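Local coordinates for glycerol uptake operon antiterminator regulatory protein (Listeria monocytogenes str. 4b, PDB 3KTS) that probably regulates transcription of the glycerol uptake operon by antitermination, in response to glycerol-3-phosphate, at residues S8-S11 / I12-A15; N166-A170 / S171-A175. All blocks are in the same frame, centred on the assembly; numbering follows the deposited sequence.

Interaction 1. Residues S8-S11 / I12-A15; sequences SNQS and IIPA
Gln-10 NE2 gives a hydrogen bond to the carbonyl oxygen of Ile-12, with 3.2 Å between NE2 and O, so a side chain of the loop reaches forward along the strand it precedes. The same nitrogen also bonds to the carbonyl oxygen of Tyr-32; two acceptors therefore hold the amide, one on each of two neighbouring strands. The bond to Ile-12 is bent, 144° at the hydrogen, and the oxygen stands 22° out of the plane of the Gln-10 amide. Reaching it takes an extended side chain: CG lies opposite the backbone N (chi1 -169°), the chain continues straight beyond it, and the whole runs alongside the backbone. Gln-10 CG passes 3.5 Å from the Ile-12 oxygen, which thus faces both the aliphatic stem and the amide end. Further on, Gln-10 NE2 comes to 4.2 Å from CG1 of Ile-13, a looser touch over the first methylene of that side chain. On Ile-12 the branch turned back toward the loop is CG1, whose CD1 lies 4.3 Å from Ser-11 CB. The stretch leads into strand 12-16 of the barrel sheet, parallel to strand 32-39 and to strand 173-178; Ile-13 packs on Val-34 of the first and on Ala-175 and Thr-177 of the second.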
ATOM      1  N   SER A   8      -1.680  -3.411  12.713  1.00124.89           N
ATOM      2  CA  SER A   8      -1.617  -2.681  13.971  1.00127.35           C
ATOM      3  C   SER A   8      -0.272  -3.008  14.606  1.00125.41           C
ATOM      4  O   SER A   8       0.192  -4.150  14.523  1.00123.31           O
ATOM      5  CB  SER A   8      -2.763  -3.088  14.901  1.00129.69           C
ATOM      6  OG  SER A   8      -4.022  -2.745  14.344  1.00136.82           O
ATOM      7  N   ASN A   9       0.347  -1.997  15.218  1.00125.19           N
ATOM      8  CA  ASN A   9       1.706  -2.082  15.789  1.00123.11           C
ATOM      9  C   ASN A   9       2.814  -2.492  14.808  1.00116.97           C
ATOM     10  O   ASN A   9       3.848  -3.040  15.205  1.00121.57           O
ATOM     11  CB  ASN A   9       1.745  -2.928  17.077  1.00125.78           C
ATOM     12  CG  ASN A   9       1.467  -2.106  18.331  1.00138.55           C
ATOM     13  OD1 ASN A   9       1.109  -2.656  19.375  1.00147.24           O
ATOM     14  ND2 ASN A   9       1.637  -0.788  18.236  1.00142.48           N
ATOM     15  N   GLN A  10       2.576  -2.226  13.526  1.00104.03           N
ATOM     16  CA  GLN A  10       3.610  -2.310  12.513  1.00 96.25           C
ATOM     17  C   GLN A  10       3.699  -0.957  11.823  1.00 94.20           C
ATOM     18  O   GLN A  10       2.799  -0.579  11.074  1.00 96.22           O
ATOM     19  CB  GLN A  10       3.304  -3.405  11.501  1.00 91.19           C
ATOM     20  CG  GLN A  10       4.479  -3.696  10.589  1.00 83.56           C
ATOM     21  CD  GLN A  10       4.116  -4.621   9.466  1.00 88.63           C
ATOM     22  OE1 GLN A  10       3.071  -5.272   9.500  1.00 79.84           O
ATOM     23  NE2 GLN A  10       4.971  -4.682   8.445  1.00 84.91           N
ATOM     24  N   SER A  11       4.785  -0.239  12.094  1.00 88.60           N
ATOM     25  CA  SER A  11       4.955   1.145  11.662  1.00 80.53           C
ATOM     26  C   SER A  11       5.587   1.262  10.281  1.00 81.85           C
ATOM     27  O   SER A  11       5.180   2.102   9.479  1.00 90.00           O
ATOM     28  CB  SER A  11       5.787   1.913  12.683  1.00 74.54           C
ATOM     29  OG  SER A  11       5.143   1.905  13.942  1.00 87.38           O
ATOM     30  N   ILE A  12       6.588   0.430  10.018  1.00 72.07           N
ATOM     31  CA  ILE A  12       7.224   0.381   8.715  1.00 68.13           C
ATOM     32  C   ILE A  12       6.682  -0.821   7.951  1.00 77.68           C
ATOM     33  O   ILE A  12       6.664  -1.952   8.452  1.00 83.71           O
ATOM     34  CB  ILE A  12       8.779   0.348   8.823  1.00 69.39           C
ATOM     35  CG1 ILE A  12       9.338   1.757   8.999  1.00 61.68           C
ATOM     36  CG2 ILE A  12       9.426  -0.232   7.576  1.00 79.78           C
ATOM     37  CD1 ILE A  12       9.426   2.213  10.422  1.00 76.35           C
ATOM     38  N   ILE A  13       6.188  -0.548   6.752  1.00 77.48           N
ATOM     39  CA  ILE A  13       5.818  -1.584   5.818  1.00 78.24           C
ATOM     40  C   ILE A  13       6.805  -1.448   4.668  1.00 81.19           C
ATOM     41  O   ILE A  13       6.676  -0.540   3.853  1.00 90.83           O
ATOM     42  CB  ILE A  13       4.367  -1.421   5.330  1.00 75.78           C
ATOM     43  CG1 ILE A  13       3.403  -1.302   6.523  1.00 80.45           C
ATOM     44  CG2 ILE A  13       3.987  -2.593   4.441  1.00 89.67           C
ATOM     45  CD1 ILE A  13       1.945  -1.072   6.141  1.00 80.26           C
ATOM     46  N   PRO A  14       7.829  -2.319   4.628  1.00 83.08           N
ATOM     47  CA  PRO A  14       8.856  -2.255   3.591  1.00 78.50           C
ATOM     48  C   PRO A  14       8.292  -2.411   2.185  1.00 71.68           C
ATOM     49  O   PRO A  14       7.344  -3.166   1.977  1.00 77.58           O
ATOM     50  CB  PRO A  14       9.774  -3.439   3.931  1.00 79.51           C
ATOM     51  CG  PRO A  14       8.958  -4.339   4.768  1.00 64.69           C
ATOM     52  CD  PRO A  14       8.094  -3.419   5.572  1.00 84.21           C
ATOM     53  N   ALA A  15       8.880  -1.687   1.240  1.00 72.06           N
ATOM     54  CA  ALA A  15       8.404  -1.676  -0.135  1.00 76.98           C
ATOM     55  C   ALA A  15       9.481  -2.193  -1.078  1.00 78.82           C
ATOM     56  O   ALA A  15      10.518  -1.559  -1.247  1.00 83.71           O
ATOM     57  CB  ALA A  15       7.966  -0.265  -0.531  1.00 76.78           C
TER

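Interaction 2. Residues N166-A170 / S171-A175; sequences NQVIA and SGAIA
Four hydrogen bonds tie Ser-171, Gly-172 and Ala-173 back to the last turn of the helix. In the side-chain bond, Ser-171 OG donates to the carbonyl oxygen of Gln-167 at 2.9 Å, one turn earlier; it approaches 23° out of the carbonyl plane. With chi1 at -71°, OG lies beside its own backbone N and faces back along the helix. A weak bond also links this hydroxyl to Pro-139 O.

Among backbone bonds, the Val-168 oxygen accepts twice. Ala-173 N meets it at 3.2 Å, whereas the bond from Ser-171 N is weak. Gly-172 N adds another weak bond, to Ile-169 O. The bonds from Ala-173 N to Val-168 O and from Gly-172 N to Ile-169 O, together with the positive phi of Gly-172, make a Schellman motif; that phi of 140°, a backbone shape glycine adopts readily, turns the chain out of the helix. Beside these bonds, Ile-169 CA makes a CH...O contact with Ala-173 O, 3.6 Å between CA and O.

Apolar contacts gather round Ala-173, whose CB points toward the helix. Ile-169 CG1 flanks that methyl at 4.4 Å and Val-168 CG2 at 4.5 Å.

The turn completes a beta-alpha-beta unit, strand 153-156, helix 162-169 and strand 173-178; Val-168 and Ala-173 both pack on Val-142 of helix 139-149.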
ATOM      1  N   ASN A 166       7.898   9.349  12.434  1.00 78.33           N
ATOM      2  CA  ASN A 166       7.219   9.776  13.646  1.00 72.24           C
ATOM      3  C   ASN A 166       6.241  10.920  13.445  1.00 79.39           C
ATOM      4  O   ASN A 166       5.124  10.860  13.947  1.00 88.84           O
ATOM      5  CB  ASN A 166       8.250  10.177  14.685  1.00 73.93           C
ATOM      6  CG  ASN A 166       8.976   8.994  15.262  1.00 77.96           C
ATOM      7  OD1 ASN A 166       8.513   7.853  15.162  1.00 63.26           O
ATOM      8  ND2 ASN A 166      10.116   9.257  15.892  1.00 60.70           N
ATOM      9  N   GLN A 167       6.674  11.947  12.709  1.00 83.97           N
ATOM     10  CA  GLN A 167       5.874  13.140  12.418  1.00 83.35           C
ATOM     11  C   GLN A 167       4.582  12.812  11.682  1.00 83.48           C
ATOM     12  O   GLN A 167       3.521  13.349  12.007  1.00 83.18           O
ATOM     13  CB  GLN A 167       6.684  14.138  11.584  1.00 80.99           C
ATOM     14  CG  GLN A 167       7.630  15.022  12.380  1.00 89.58           C
ATOM     15  CD  GLN A 167       8.595  15.800  11.499  1.00 94.17           C
ATOM     16  OE1 GLN A 167       8.987  16.918  11.830  1.00 98.61           O
ATOM     17  NE2 GLN A 167       8.987  15.209  10.370  1.00 97.48           N
ATOM     18  N   VAL A 168       4.677  11.924  10.697  1.00 81.76           N
ATOM     19  CA  VAL A 168       3.524  11.582   9.875  1.00 83.88           C
ATOM     20  C   VAL A 168       2.566  10.610  10.586  1.00 81.62           C
ATOM     21  O   VAL A 168       1.353  10.692  10.408  1.00 81.87           O
ATOM     22  CB  VAL A 168       3.943  11.121   8.438  1.00 84.41           C
ATOM     23  CG1 VAL A 168       4.443   9.674   8.403  1.00 84.80           C
ATOM     24  CG2 VAL A 168       2.807  11.321   7.475  1.00 90.61           C
ATOM     25  N   ILE A 169       3.121   9.730  11.418  1.00 83.88           N
ATOM     26  CA  ILE A 169       2.335   8.775  12.205  1.00 80.82           C
ATOM     27  C   ILE A 169       1.601   9.511  13.331  1.00 76.19           C
ATOM     28  O   ILE A 169       0.463   9.169  13.666  1.00 81.65           O
ATOM     29  CB  ILE A 169       3.221   7.585  12.711  1.00 77.46           C
ATOM     30  CG1 ILE A 169       3.481   6.612  11.559  1.00 83.20           C
ATOM     31  CG2 ILE A 169       2.583   6.835  13.878  1.00 75.22           C
ATOM     32  CD1 ILE A 169       4.316   5.398  11.928  1.00 86.27           C
ATOM     33  N   ALA A 170       2.233  10.553  13.865  1.00 66.08           N
ATOM     34  CA  ALA A 170       1.599  11.390  14.884  1.00 78.84           C
ATOM     35  C   ALA A 170       0.535  12.320  14.301  1.00 85.34           C
ATOM     36  O   ALA A 170      -0.257  12.901  15.040  1.00 97.16           O
ATOM     37  CB  ALA A 170       2.635  12.194  15.635  1.00 73.20           C
ATOM     38  N   SER A 171       0.535  12.471  12.981  1.00 87.04           N
ATOM     39  CA  SER A 171      -0.440  13.302  12.292  1.00 87.83           C
ATOM     40  C   SER A 171      -1.741  12.554  12.001  1.00 91.97           C
ATOM     41  O   SER A 171      -2.770  13.174  11.723  1.00 91.24           O
ATOM     42  CB  SER A 171       0.157  13.828  10.993  1.00 85.37           C
ATOM     43  OG  SER A 171       1.147  14.800  11.261  1.00 91.16           O
ATOM     44  N   GLY A 172      -1.692  11.225  12.060  1.00 88.98           N
ATOM     45  CA  GLY A 172      -2.873  10.409  11.811  1.00 83.53           C
ATOM     46  C   GLY A 172      -2.628   9.152  10.999  1.00 80.04           C
ATOM     47  O   GLY A 172      -3.540   8.329  10.843  1.00 76.77           O
ATOM     48  N   ALA A 173      -1.412   8.999  10.475  1.00 75.58           N
ATOM     49  CA  ALA A 173      -1.070   7.809   9.697  1.00 74.70           C
ATOM     50  C   ALA A 173      -0.991   6.567  10.576  1.00 78.31           C
ATOM     51  O   ALA A 173      -0.448   6.605  11.683  1.00 78.11           O
ATOM     52  CB  ALA A 173       0.215   8.001   8.929  1.00 75.24           C
ATOM     53  N   ILE A 174      -1.565   5.483  10.064  1.00 78.66           N
ATOM     54  CA  ILE A 174      -1.640   4.202  10.754  1.00 76.14           C
ATOM     55  C   ILE A 174      -0.303   3.458  10.611  1.00 81.02           C
ATOM     56  O   ILE A 174       0.100   2.714  11.512  1.00 84.15           O
ATOM     57  CB  ILE A 174      -2.882   3.373  10.253  1.00 71.65           C
ATOM     58  CG1 ILE A 174      -3.089   2.082  11.044  1.00 80.44           C
ATOM     59  CG2 ILE A 174      -2.808   3.078   8.771  1.00 82.03           C
ATOM     60  CD1 ILE A 174      -4.275   1.266  10.563  1.00 77.67           C
ATOM     61  N   ALA A 175       0.386   3.700   9.492  1.00 81.38           N
ATOM     62  CA  ALA A 175       1.704   3.121   9.196  1.00 78.40           C
ATOM     63  C   ALA A 175       2.380   3.875   8.052  1.00 77.83           C
ATOM     64  O   ALA A 175       1.792   4.773   7.449  1.00 85.46           O
ATOM     65  CB  ALA A 175       1.598   1.628   8.854  1.00 63.35           C
TER

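In the fold
Interaction 1 comes near the start of the chain and interaction 2 near its end, yet their centres lie about 12 Å apart and they touch. Strands 12-16 and 173-178, the first and last of the barrel, run parallel as neighbours, so the two contacts meet at the seam where the sheet closes on itself, as in a TIM barrel. The methyl of Ala-175 packs against Gln-10 O, Ser-11 O and Ile-13 CD1, while Ile-169 CD1 reaches Ser-11 CB. Both mark entries into strands, from a loop in residues 8-15 and from helix 162-169 in residues 166-175. The pairing of these two strands closes the sheet, and the two contacts lie beside it.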